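Local coordinates for protein putative Glycerophosphoryl diester phosphodiesterase (Silicibacter pomeroyi, PDB 3L12) that belongs to the glycerophosphoryl diester phosphodiesterase family, a putative member with a TIM-barrel fold and a bound magnesium ion, at residues A[25-30]-A[116-121]; A[30-35]-A[63-68]; A[269-274]-A[288-293]; A[252-257]-A[282-287]. One frame throughout, in Å; residues are numbered along the deposited sequence.

Contact 1 of 4, residues A[25-30]-A[116-121]; sequences GARGVM and PDQAFL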
loop_
_atom_site.group_PDB
_atom_site.type_symbol
_atom_site.label_atom_id
_atom_site.label_comp_id
_atom_site.label_asym_id
_atom_site.label_seq_id
_atom_site.Cartn_x
_atom_site.Cartn_y
_atom_site.Cartn_z
ATOM N N GLY A 25 -3.175 9.940 4.806
ATOM C CA GLY A 25 -3.179 8.496 4.763
ATOM C C GLY A 25 -1.798 8.065 4.306
ATOM O O GLY A 25 -0.818 8.078 5.078
ATOM N N ALA A 26 -1.662 7.675 3.036
ATOM C CA ALA A 26 -0.377 7.258 2.453
ATOM C C ALA A 26 -0.436 7.632 0.975
ATOM O O ALA A 26 -0.591 6.781 0.128
ATOM C CB ALA A 26 -0.147 5.808 2.591
ATOM N N ARG A 27 -0.361 8.928 0.702
ATOM C CA ARG A 27 -0.502 9.440 -0.645
ATOM C C ARG A 27 0.460 8.805 -1.655
ATOM O O ARG A 27 0.168 8.710 -2.837
ATOM C CB ARG A 27 -0.348 10.964 -0.608
ATOM C CG ARG A 27 -0.293 11.670 -1.979
ATOM C CD ARG A 27 -0.375 13.181 -1.894
ATOM N NE ARG A 27 0.748 13.775 -1.144
ATOM C CZ ARG A 27 1.135 15.020 -1.196
ATOM N NH1 ARG A 27 0.518 15.918 -1.970
ATOM N NH2 ARG A 27 2.209 15.398 -0.513
ATOM N N GLY A 28 1.654 8.397 -1.248
ATOM C CA GLY A 28 2.516 7.673 -2.200
ATOM C C GLY A 28 2.061 6.293 -2.635
ATOM O O GLY A 28 2.558 5.793 -3.638
ATOM N N VAL A 29 1.124 5.662 -1.901
ATOM C CA VAL A 29 0.655 4.305 -2.100
ATOM C C VAL A 29 -0.841 4.181 -2.559
ATOM O O VAL A 29 -1.178 3.369 -3.391
ATOM C CB VAL A 29 0.869 3.434 -0.806
ATOM C CG1 VAL A 29 0.551 1.941 -1.104
ATOM C CG2 VAL A 29 2.326 3.666 -0.250
HETATM N N MSE A 30 -1.702 5.001 -1.969
HETATM C CA MSE A 30 -3.097 5.006 -2.172
HETATM C C MSE A 30 -3.618 6.414 -2.392
HETATM O O MSE A 30 -3.031 7.343 -1.947
HETATM C CB MSE A 30 -3.817 4.445 -0.938
HETATM C CG MSE A 30 -3.588 2.948 -0.833
HETATM SE SE MSE A 30 -4.448 1.780 -2.075
HETATM C CE MSE A 30 -6.199 1.744 -1.222
ATOM N N PRO A 116 3.927 8.260 -8.837
ATOM C CA PRO A 116 3.705 7.357 -9.974
ATOM C C PRO A 116 3.321 5.917 -9.607
ATOM O O PRO A 116 2.850 5.144 -10.458
ATOM C CB PRO A 116 5.042 7.394 -10.716
ATOM C CG PRO A 116 6.068 7.677 -9.618
ATOM C CD PRO A 116 5.357 8.580 -8.606
ATOM N N ASP A 117 3.521 5.575 -8.349
ATOM C CA ASP A 117 3.292 4.240 -7.877
ATOM C C ASP A 117 2.007 4.063 -7.082
ATOM O O ASP A 117 1.643 2.951 -6.667
ATOM C CB ASP A 117 4.480 3.797 -7.030
ATOM C CG ASP A 117 5.766 3.636 -7.823
ATOM O OD1 ASP A 117 5.829 3.732 -9.081
ATOM O OD2 ASP A 117 6.744 3.401 -7.068
ATOM N N GLN A 118 1.217 5.120 -6.996
ATOM C CA GLN A 118 -0.030 5.113 -6.267
ATOM C C GLN A 118 -1.035 4.269 -7.038
ATOM O O GLN A 118 -1.179 4.438 -8.244
ATOM C CB GLN A 118 -0.538 6.555 -6.136
ATOM C CG GLN A 118 -1.860 6.656 -5.387
ATOM C CD GLN A 118 -2.452 8.046 -5.497
ATOM O OE1 GLN A 118 -3.355 8.228 -6.286
ATOM N NE2 GLN A 118 -2.031 9.003 -4.624
ATOM N N ALA A 119 -1.738 3.397 -6.338
ATOM C CA ALA A 119 -2.794 2.606 -6.918
ATOM C C ALA A 119 -3.838 3.487 -7.581
ATOM O O ALA A 119 -4.065 4.611 -7.162
ATOM C CB ALA A 119 -3.457 1.725 -5.869
ATOM N N PHE A 120 -4.470 2.940 -8.611
ATOM C CA PHE A 120 -5.438 3.713 -9.388
ATOM C C PHE A 120 -6.777 3.068 -9.226
ATOM O O PHE A 120 -7.036 2.012 -9.840
ATOM C CB PHE A 120 -5.034 3.808 -10.878
ATOM C CG PHE A 120 -5.901 4.776 -11.640
ATOM C CD1 PHE A 120 -5.540 6.109 -11.685
ATOM C CD2 PHE A 120 -7.055 4.361 -12.278
ATOM C CE1 PHE A 120 -6.347 7.038 -12.353
ATOM C CE2 PHE A 120 -7.874 5.290 -12.957
ATOM C CZ PHE A 120 -7.492 6.625 -12.992
ATOM N N LEU A 121 -7.625 3.721 -8.420
ATOM C CA LEU A 121 -8.932 3.238 -8.063
ATOM C C LEU A 121 -10.015 4.069 -8.768
ATOM O O LEU A 121 -9.813 5.238 -8.998
ATOM C CB LEU A 121 -9.149 3.303 -6.520
ATOM C CG LEU A 121 -8.200 2.534 -5.589
ATOM C CD1 LEU A 121 -8.540 2.704 -4.064
ATOM C CD2 LEU A 121 -8.209 1.040 -6.014
HETATM O O HOH W 1 3.910 6.955 -5.712
HETATM O O HOH W 2 0.485 1.458 -4.702
#
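Val29 O is gripped from two sources: Ala119 N donates to it at 3.0 Å, and a water that also donates to Asp117 O gives it a second hydrogen bond. The neighbouring CA-H of Gln118 adds a weaker approach to the same oxygen. A second water continues the pattern one residue earlier, linking Gly28 O to Asp117 N. The carbonyl of Arg27 is taken by a side chain instead: Gln118 NE2 lies 2.8 Å from Arg27 O, in the carbonyl plane on a lone pair, with the N-H...O angle at 171°. Gln118 gets there because its CG stands anti to the backbone N (chi1 180°) and its chain runs on extended, laying CG 3.5 Å from Met30 C. In the TIM barrel the 25-30 loop follows strand 19-23 and leads to helix 35-43; Ala26 O folds it by accepting both Val29 N and Met30 N. The Arg27 guanidinium makes its salt bridge with Asp296, while Asp117 pairs with Arg300 of the second subunit, so this corner also meets the dimer partner. Apolar packing closes the far end. Met30, modelled as selenomethionine, bends at chi2 and chi3, which brings SE to 3.9 Å from Ala119 CB and, in one of two conformers of Leu121, CE against Leu121 CD1; small Ala119 lets the flexible chain lie close.

Contact 2 of 4, residues A[30-35]-A[63-68]; sequences MPENTL and VTHNHH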
loop_
_atom_site.group_PDB
_atom_site.type_symbol
_atom_site.label_atom_id
_atom_site.label_comp_id
_atom_site.label_asym_id
_atom_site.label_seq_id
_atom_site.Cartn_x
_atom_site.Cartn_y
_atom_site.Cartn_z
HETATM N N MSE A 30 -1.702 5.001 -1.969
HETATM C CA MSE A 30 -3.097 5.006 -2.172
HETATM C C MSE A 30 -3.618 6.414 -2.392
HETATM O O MSE A 30 -3.031 7.343 -1.947
HETATM C CB MSE A 30 -3.817 4.445 -0.938
HETATM C CG MSE A 30 -3.588 2.948 -0.833
HETATM SE SE MSE A 30 -4.448 1.780 -2.075
HETATM C CE MSE A 30 -6.199 1.744 -1.222
ATOM N N PRO A 31 -4.709 6.553 -3.163
ATOM C CA PRO A 31 -5.318 7.884 -3.352
ATOM C C PRO A 31 -5.451 8.611 -2.031
ATOM O O PRO A 31 -5.977 8.059 -1.039
ATOM C CB PRO A 31 -6.691 7.569 -3.990
ATOM C CG PRO A 31 -6.838 6.172 -3.869
ATOM C CD PRO A 31 -5.497 5.507 -3.837
ATOM N N GLU A 32 -5.065 9.851 -2.054
ATOM C CA GLU A 32 -5.009 10.620 -0.831
ATOM C C GLU A 32 -6.367 10.928 -0.243
ATOM O O GLU A 32 -7.347 11.046 -0.941
ATOM C CB GLU A 32 -4.298 11.926 -1.116
ATOM C CG GLU A 32 -5.103 12.913 -2.028
ATOM C CD GLU A 32 -4.278 14.083 -2.446
ATOM O OE1 GLU A 32 -3.388 13.866 -3.317
ATOM O OE2 GLU A 32 -4.502 15.175 -1.918
ATOM N N ASN A 33 -6.411 11.106 1.071
ATOM C CA ASN A 33 -7.635 11.509 1.751
ATOM C C ASN A 33 -8.871 10.639 1.417
ATOM O O ASN A 33 -10.049 11.126 1.339
ATOM C CB ASN A 33 -7.865 13.005 1.542
ATOM C CG ASN A 33 -6.991 13.856 2.416
ATOM O OD1 ASN A 33 -6.697 13.480 3.557
ATOM N ND2 ASN A 33 -6.631 15.064 1.934
ATOM N N THR A 34 -8.621 9.334 1.230
ATOM C CA THR A 34 -9.689 8.391 0.983
ATOM C C THR A 34 -9.794 7.387 2.125
ATOM O O THR A 34 -8.809 7.027 2.772
ATOM C CB THR A 34 -9.521 7.606 -0.325
ATOM O OG1 THR A 34 -8.319 6.828 -0.274
ATOM C CG2 THR A 34 -9.444 8.643 -1.533
ATOM N N LEU A 35 -10.998 6.964 2.422
ATOM C CA LEU A 35 -11.223 5.906 3.457
ATOM C C LEU A 35 -10.381 4.679 3.114
ATOM O O LEU A 35 -9.787 4.056 3.971
ATOM C CB LEU A 35 -12.666 5.562 3.571
ATOM C CG LEU A 35 -13.688 6.651 3.982
ATOM C CD1 LEU A 35 -15.168 6.004 4.086
ATOM C CD2 LEU A 35 -13.270 7.307 5.288
ATOM N N VAL A 63 -13.270 15.622 3.762
ATOM C CA VAL A 63 -11.859 15.333 3.797
ATOM C C VAL A 63 -11.241 15.469 2.399
ATOM O O VAL A 63 -11.368 14.557 1.573
ATOM C CB VAL A 63 -11.608 13.946 4.387
ATOM C CG1 VAL A 63 -10.097 13.713 4.540
ATOM C CG2 VAL A 63 -12.317 13.792 5.758
ATOM N N THR A 64 -10.623 16.627 2.156
ATOM C CA THR A 64 -9.962 16.948 0.875
ATOM C C THR A 64 -8.930 18.017 1.202
ATOM O O THR A 64 -9.149 18.820 2.109
ATOM C CB THR A 64 -10.954 17.321 -0.239
ATOM O OG1 THR A 64 -10.230 17.467 -1.464
ATOM C CG2 THR A 64 -11.686 18.560 0.049
ATOM N N HIS A 65 -7.852 18.060 0.426
ATOM C CA HIS A 65 -6.685 18.841 0.802
ATOM C C HIS A 65 -6.763 20.313 0.584
ATOM O O HIS A 65 -6.024 21.050 1.237
ATOM C CB HIS A 65 -5.410 18.314 0.097
ATOM C CG HIS A 65 -5.189 18.873 -1.283
ATOM N ND1 HIS A 65 -5.888 18.443 -2.389
ATOM C CD2 HIS A 65 -4.352 19.838 -1.722
ATOM C CE1 HIS A 65 -5.501 19.135 -3.448
ATOM N NE2 HIS A 65 -4.537 19.952 -3.079
ATOM N N ASN A 66 -7.616 20.741 -0.351
ATOM C CA ASN A 66 -7.767 22.149 -0.648
ATOM C C ASN A 66 -9.212 22.636 -0.811
ATOM O O ASN A 66 -10.151 21.878 -0.979
ATOM C CB ASN A 66 -6.998 22.441 -1.927
ATOM C CG ASN A 66 -6.721 23.901 -2.113
ATOM O OD1 ASN A 66 -6.607 24.660 -1.119
ATOM N ND2 ASN A 66 -6.678 24.336 -3.374
ATOM N N HIS A 67 -9.355 23.958 -0.675
ATOM C CA HIS A 67 -10.675 24.613 -0.778
ATOM C C HIS A 67 -11.192 24.662 -2.226
ATOM O O HIS A 67 -12.322 25.098 -2.451
ATOM C CB HIS A 67 -10.634 25.986 -0.081
ATOM C CG HIS A 67 -9.433 26.765 -0.418
ATOM N ND1 HIS A 67 -9.158 27.172 -1.706
ATOM C CD2 HIS A 67 -8.396 27.188 0.349
ATOM C CE1 HIS A 67 -8.016 27.843 -1.715
ATOM N NE2 HIS A 67 -7.527 27.851 -0.486
ATOM N N HIS A 68 -10.362 24.264 -3.192
ATOM C CA HIS A 68 -10.747 24.036 -4.574
ATOM C C HIS A 68 -10.341 22.602 -4.964
ATOM O O HIS A 68 -9.380 22.054 -4.412
ATOM C CB HIS A 68 -10.112 25.036 -5.504
ATOM C CG HIS A 68 -10.690 26.423 -5.400
ATOM N ND1 HIS A 68 -10.475 27.259 -4.316
ATOM C CD2 HIS A 68 -11.445 27.137 -6.276
ATOM C CE1 HIS A 68 -11.121 28.403 -4.518
ATOM N NE2 HIS A 68 -11.703 28.358 -5.709
HETATM O O HOH W 3 -7.120 15.624 -0.985
HETATM O O HOH W 4 -10.768 13.078 -0.582
#
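Asn33 packs against Val63 at the close end of this contact: Asn33 OD1 comes to 3.5 Å from Val63 CG1, and Asn33 CB lies 3.8 Å from the same methyl, the two side chains crossing obliquely. Asparagine suits the place twice over, since the backbone of Asn33 takes the left-handed conformation (phi 51°, psi 36°) that this residue tolerates well, and its ND2 is hydrogen-bonded to OD2 of Asp52, a ligand of the magnesium ion. Asn33 may therefore be a second-shell residue that positions Asp52. Both segments are loops of the TIM barrel, one between strand 19-23 and helix 35-43, whose N-cap is Thr34, the other after strand 61-63. Beyond Asn33 the fit is looser, and water does the joining. One molecule accepts hydrogen bonds from Asn33 ND2 at 3.0 Å and His65 N at 2.9 Å while donating to Glu32 OE2 at 2.8 Å. Glu32 OE2 itself stays 3.6 Å from His65 ND1 in one of two ring positions; OE2 also pairs with Arg24, and OE1 is hydrogen-bonded to Tyr111. A second water donates to both Asn33 O and Val63 O, 2.7 Å from Val63 O, tying together two carbonyls that could not bond directly.

Contact 3 of 4, residues A[269-274]-A[288-293]; sequences LIVLTW and TGVDGI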
loop_
_atom_site.group_PDB
_atom_site.type_symbol
_atom_site.label_atom_id
_atom_site.label_comp_id
_atom_site.label_asym_id
_atom_site.label_seq_id
_atom_site.Cartn_x
_atom_site.Cartn_y
_atom_site.Cartn_z
ATOM N N LEU A 269 7.473 22.363 23.483
ATOM C CA LEU A 269 6.662 22.021 22.291
ATOM C C LEU A 269 7.066 20.691 21.719
ATOM O O LEU A 269 8.203 20.231 21.919
ATOM C CB LEU A 269 6.848 23.085 21.205
ATOM C CG LEU A 269 6.516 24.525 21.534
ATOM C CD1 LEU A 269 7.015 25.537 20.485
ATOM C CD2 LEU A 269 4.995 24.664 21.786
ATOM N N ILE A 270 6.115 20.058 21.027
ATOM C CA ILE A 270 6.370 18.840 20.240
ATOM C C ILE A 270 6.628 19.341 18.809
ATOM O O ILE A 270 5.962 20.285 18.394
ATOM C CB ILE A 270 5.196 17.878 20.348
ATOM C CG1 ILE A 270 5.173 17.228 21.738
ATOM C CG2 ILE A 270 5.251 16.794 19.228
ATOM C CD1 ILE A 270 3.916 16.328 22.037
ATOM N N VAL A 271 7.578 18.731 18.068
ATOM C CA VAL A 271 7.914 19.158 16.743
ATOM C C VAL A 271 7.666 18.010 15.767
ATOM O O VAL A 271 8.271 16.929 15.902
ATOM C CB VAL A 271 9.367 19.623 16.649
ATOM C CG1 VAL A 271 9.688 20.141 15.263
ATOM C CG2 VAL A 271 9.656 20.689 17.754
ATOM N N LEU A 272 6.762 18.236 14.837
ATOM C CA LEU A 272 6.446 17.243 13.784
ATOM C C LEU A 272 6.807 17.924 12.480
ATOM O O LEU A 272 6.259 19.001 12.157
ATOM C CB LEU A 272 4.985 16.856 13.793
ATOM C CG LEU A 272 4.348 16.356 15.087
ATOM C CD1 LEU A 272 2.909 15.966 14.717
ATOM C CD2 LEU A 272 5.095 15.164 15.675
ATOM N N THR A 273 7.705 17.338 11.705
ATOM C CA THR A 273 8.059 17.950 10.436
ATOM C C THR A 273 7.387 17.206 9.261
ATOM O O THR A 273 7.005 16.009 9.377
ATOM C CB THR A 273 9.566 18.067 10.300
ATOM O OG1 THR A 273 9.858 18.928 9.182
ATOM C CG2 THR A 273 10.200 16.664 10.201
ATOM N N TRP A 274 7.218 17.925 8.143
ATOM C CA TRP A 274 6.428 17.480 6.992
ATOM C C TRP A 274 6.931 18.092 5.711
ATOM O O TRP A 274 7.732 19.054 5.821
ATOM C CB TRP A 274 4.935 17.925 7.151
ATOM C CG TRP A 274 4.798 19.403 7.217
ATOM C CD1 TRP A 274 4.935 20.174 8.325
ATOM C CD2 TRP A 274 4.561 20.291 6.124
ATOM N NE1 TRP A 274 4.836 21.504 7.984
ATOM C CE2 TRP A 274 4.607 21.610 6.647
ATOM C CE3 TRP A 274 4.353 20.113 4.745
ATOM C CZ2 TRP A 274 4.386 22.728 5.858
ATOM C CZ3 TRP A 274 4.157 21.248 3.962
ATOM C CH2 TRP A 274 4.182 22.531 4.533
ATOM N N THR A 288 17.709 15.202 13.583
ATOM C CA THR A 288 17.529 16.477 14.221
ATOM C C THR A 288 16.864 16.260 15.568
ATOM O O THR A 288 16.876 17.142 16.421
ATOM C CB THR A 288 16.671 17.435 13.396
ATOM O OG1 THR A 288 15.348 16.910 13.305
ATOM C CG2 THR A 288 17.264 17.622 12.012
ATOM N N GLY A 289 16.260 15.103 15.786
ATOM C CA GLY A 289 15.559 14.952 17.049
ATOM C C GLY A 289 14.071 15.355 17.025
ATOM O O GLY A 289 13.478 15.463 18.057
ATOM N N VAL A 290 13.471 15.539 15.849
ATOM C CA VAL A 290 12.044 15.837 15.783
ATOM C C VAL A 290 11.293 14.704 16.453
ATOM O O VAL A 290 11.759 13.522 16.478
ATOM C CB VAL A 290 11.538 16.058 14.316
ATOM C CG1 VAL A 290 12.217 17.269 13.671
ATOM C CG2 VAL A 290 11.720 14.777 13.453
ATOM N N ASP A 291 10.129 15.045 16.974
ATOM C CA ASP A 291 9.272 14.067 17.620
ATOM C C ASP A 291 8.635 13.144 16.595
ATOM O O ASP A 291 8.419 11.964 16.898
ATOM C CB ASP A 291 8.177 14.760 18.391
ATOM C CG ASP A 291 8.720 15.532 19.556
ATOM O OD1 ASP A 291 9.014 16.736 19.371
ATOM O OD2 ASP A 291 8.901 14.923 20.600
ATOM N N GLY A 292 8.382 13.657 15.406
ATOM C CA GLY A 292 7.709 12.854 14.384
ATOM C C GLY A 292 7.880 13.412 12.993
ATOM O O GLY A 292 8.241 14.574 12.828
ATOM N N ILE A 293 7.634 12.522 12.028
ATOM C CA ILE A 293 7.742 12.784 10.604
ATOM C C ILE A 293 6.464 12.449 9.877
ATOM O O ILE A 293 5.942 11.312 10.010
ATOM C CB ILE A 293 8.870 11.919 10.007
ATOM C CG1 ILE A 293 10.192 12.327 10.589
ATOM C CG2 ILE A 293 8.953 12.063 8.481
ATOM C CD1 ILE A 293 11.352 11.336 10.226
#
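Strands 270-273 and 292-295 are the two parallel strands of a beta-alpha-beta unit in the TIM barrel, with helix 279-288 between them, and here the second strand begins alongside the first. Leu272 is paired with Gly292 and Thr273 with Ile293; Thr273 N donates to Gly292 O at 3.0 Å. At the opening end Val271 O accepts from Asp291 N at 2.9 Å, and more weakly from Gly292 N. Where a strand would offer a carbonyl, Asp291 uses its side chain: OD1 takes Val271 N at 2.8 Å on the anti side, 31° out of the carboxylate plane, with the N-H...O angle at 171°. The same OD1 also receives a hydrogen bond from His265 NE2, and OD2 one from Gly13 N, so a buried carboxylate is held by three donors. Glycine fits position 292 because Leu272 CD2 packs directly on its bare backbone, 3.6 Å from Gly292 N and 3.7 Å from Gly292 CA. On the helix-facing side of the sheet, Val290 wedges between Val271 and Thr273, its side chain crossing each at about a right angle. Thr273 has OG1 anti to its own nitrogen (chi1 -168°), which carries the hydroxyl to Pro251 O and leaves CG2 facing the valine. Val290 CG1 touches Val271 CG1 at 4.1 Å, while Val290 CG2 lies 4.1 Å from Thr273 CG2.

Contact 4 of 4, residues A[252-257]-A[282-287]; sequences YFLDVT and IRRMAT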
loop_
_atom_site.group_PDB
_atom_site.type_symbol
_atom_site.label_atom_id
_atom_site.label_comp_id
_atom_site.label_asym_id
_atom_site.label_seq_id
_atom_site.Cartn_x
_atom_site.Cartn_y
_atom_site.Cartn_z
ATOM N N TYR A 252 7.861 22.971 7.904
ATOM C CA TYR A 252 8.244 22.295 6.685
ATOM C C TYR A 252 9.714 21.848 6.851
ATOM O O TYR A 252 10.532 22.568 7.436
ATOM C CB TYR A 252 8.105 23.229 5.512
ATOM C CG TYR A 252 8.431 22.596 4.183
ATOM C CD1 TYR A 252 7.636 21.592 3.671
ATOM C CD2 TYR A 252 9.480 23.083 3.406
ATOM C CE1 TYR A 252 7.913 21.021 2.433
ATOM C CE2 TYR A 252 9.755 22.517 2.166
ATOM C CZ TYR A 252 8.969 21.492 1.707
ATOM O OH TYR A 252 9.243 20.923 0.471
ATOM N N PHE A 253 10.026 20.670 6.340
ATOM C CA PHE A 253 11.335 20.069 6.680
ATOM C C PHE A 253 12.557 20.875 6.225
ATOM O O PHE A 253 13.584 20.806 6.875
ATOM C CB PHE A 253 11.422 18.608 6.230
ATOM C CG PHE A 253 11.655 18.425 4.759
ATOM C CD1 PHE A 253 10.616 18.449 3.890
ATOM C CD2 PHE A 253 12.922 18.186 4.264
ATOM C CE1 PHE A 253 10.781 18.267 2.520
ATOM C CE2 PHE A 253 13.087 18.037 2.892
ATOM C CZ PHE A 253 12.020 18.049 2.042
ATOM N N LEU A 254 12.454 21.634 5.148
ATOM C CA LEU A 254 13.621 22.456 4.714
ATOM C C LEU A 254 13.892 23.583 5.649
ATOM O O LEU A 254 14.965 24.201 5.574
ATOM C CB LEU A 254 13.427 23.001 3.305
ATOM C CG LEU A 254 13.472 21.962 2.196
ATOM C CD1 LEU A 254 13.283 22.593 0.838
ATOM C CD2 LEU A 254 14.769 21.215 2.293
ATOM N N ASP A 255 12.953 23.856 6.568
ATOM C CA ASP A 255 13.110 24.969 7.486
ATOM C C ASP A 255 13.660 24.533 8.833
ATOM O O ASP A 255 13.901 25.356 9.686
ATOM C CB ASP A 255 11.745 25.655 7.770
ATOM C CG ASP A 255 11.008 26.093 6.537
ATOM O OD1 ASP A 255 11.603 26.258 5.436
ATOM O OD2 ASP A 255 9.786 26.342 6.672
ATOM N N VAL A 256 13.865 23.227 9.020
ATOM C CA VAL A 256 14.273 22.683 10.285
ATOM C C VAL A 256 15.785 22.631 10.458
ATOM O O VAL A 256 16.513 22.327 9.507
ATOM C CB VAL A 256 13.760 21.230 10.391
ATOM C CG1 VAL A 256 14.368 20.433 11.568
ATOM C CG2 VAL A 256 12.222 21.204 10.440
ATOM N N THR A 257 16.229 22.953 11.665
ATOM C CA THR A 257 17.637 22.836 12.064
ATOM C C THR A 257 17.585 22.201 13.445
ATOM O O THR A 257 16.563 22.288 14.119
ATOM C CB THR A 257 18.337 24.174 12.155
ATOM O OG1 THR A 257 17.679 24.988 13.134
ATOM C CG2 THR A 257 18.306 24.890 10.820
ATOM N N ILE A 282 14.540 11.931 5.187
ATOM C CA ILE A 282 13.962 11.164 6.334
ATOM C C ILE A 282 15.028 10.925 7.376
ATOM O O ILE A 282 14.859 11.237 8.568
ATOM C CB ILE A 282 13.306 9.874 5.858
ATOM C CG1 ILE A 282 12.105 10.161 4.954
ATOM C CG2 ILE A 282 12.882 8.991 7.049
ATOM C CD1 ILE A 282 11.620 8.950 4.131
ATOM N N ARG A 283 16.180 10.424 6.924
ATOM C CA ARG A 283 17.310 10.187 7.798
ATOM C C ARG A 283 17.777 11.454 8.514
ATOM O O ARG A 283 17.998 11.426 9.713
ATOM C CB ARG A 283 18.471 9.543 7.001
ATOM C CG ARG A 283 19.656 9.158 7.815
ATOM C CD ARG A 283 20.609 8.275 7.023
ATOM N NE ARG A 283 20.052 6.969 6.709
ATOM C CZ ARG A 283 20.166 5.884 7.491
ATOM N NH1 ARG A 283 20.874 5.900 8.603
ATOM N NH2 ARG A 283 19.618 4.751 7.098
ATOM N N ARG A 284 17.933 12.559 7.791
ATOM C CA ARG A 284 18.396 13.826 8.388
ATOM C C ARG A 284 17.399 14.325 9.433
ATOM O O ARG A 284 17.829 14.772 10.518
ATOM C CB ARG A 284 18.623 14.903 7.314
ATOM C CG ARG A 284 19.246 16.162 7.863
ATOM C CD ARG A 284 19.631 17.132 6.786
ATOM N NE ARG A 284 18.463 17.734 6.150
ATOM C CZ ARG A 284 17.922 17.339 5.001
ATOM N NH1 ARG A 284 18.447 16.340 4.290
ATOM N NH2 ARG A 284 16.832 17.956 4.550
HETATM N N MSE A 285 16.092 14.205 9.149
HETATM C CA MSE A 285 15.088 14.655 10.100
HETATM C C MSE A 285 15.104 13.801 11.373
HETATM O O MSE A 285 15.037 14.337 12.461
HETATM C CB MSE A 285 13.658 14.697 9.517
HETATM C CG MSE A 285 13.415 15.744 8.497
HETATM SE SE MSE A 285 13.793 17.580 9.123
HETATM C CE MSE A 285 15.612 17.739 8.589
ATOM N N ALA A 286 15.223 12.476 11.223
ATOM C CA ALA A 286 15.362 11.617 12.396
ATOM C C ALA A 286 16.555 12.053 13.268
ATOM O O ALA A 286 16.450 12.090 14.500
ATOM C CB ALA A 286 15.450 10.104 11.999
ATOM N N THR A 287 17.711 12.280 12.645
ATOM C CA THR A 287 18.936 12.664 13.357
ATOM C C THR A 287 18.810 13.982 14.131
ATOM O O THR A 287 19.414 14.208 15.176
ATOM C CB THR A 287 20.102 12.796 12.352
ATOM O OG1 THR A 287 20.284 11.544 11.684
ATOM C CG2 THR A 287 21.415 13.175 13.014
HETATM O O HOH W 5 16.102 20.200 5.964
HETATM O O HOH W 6 18.334 19.975 7.983
#
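The Phe253 ring is met at its edge, near its plane, by Arg284, whose NH2 lies 3.9 Å from Phe253 CD2. One ring face is covered near the rim by Leu254 CG, and the guanidinium plane is turned 40° from that of the ring. Phe253 CD1 in turn lies over one face of the Tyr252 ring, toward its rim. With the cation at the rim and not over the face, this is no cation-pi stack. The contact sits on the outer part of the TIM barrel, where the loop between strand 248-251 and helix 258-266 meets helix 279-288. Arg284 leaves the helix with CG anti to the backbone N (chi1 -173°) and bends at chi3, so that its flat end reaches across to the loop. Two waters lie at the guanidinium edge, in its plane. One accepts from Arg284 NH2 at 2.8 Å and donates to Phe253 O at 2.7 Å; the other accepts from Arg284 NE at 2.9 Å and gives a weak bond to Val256 O. Arginine suits this surface because it spans from the helix to the loop waters through NE and NH2 while NH1 makes a salt bridge with Asp281 of its own helix. Beneath this wet layer lies the apolar part. Met285, a selenomethionine here, is buried, and Thr273 of strand 270-273 lies against it as well as against Phe253 and Val256. Bent at chi2 and chi3, the flexible chain meets Val256 tip to tip: Met285 SE is 3.8 Å from Val256 CG1, and 3.9 Å from Phe253 CB.

In the fold
The contacts form two pairs in one barrel. Contacts 1 and 2 have centres 12 Å apart, share Met30, and touch where Arg27 CD lies 3.4 Å from Glu32 OE1; contact 2 is nested inside the loop that contact 1 closes. Contacts 3 and 4, with centres 8 Å apart, interlock along the chain and are tied by a probable hydrogen bond from Phe253 N to Trp274 O. Contacts 2 and 3 lie on opposite sides of the chain's centre, their own centres 23 Å apart. The magnesium ion, bound by Glu50, Asp52 and Glu149, is about 6 Å from the His65 side chain, 8 Å from that of Arg27, 11 Å from that of Leu272 and 13 Å from that of Phe253.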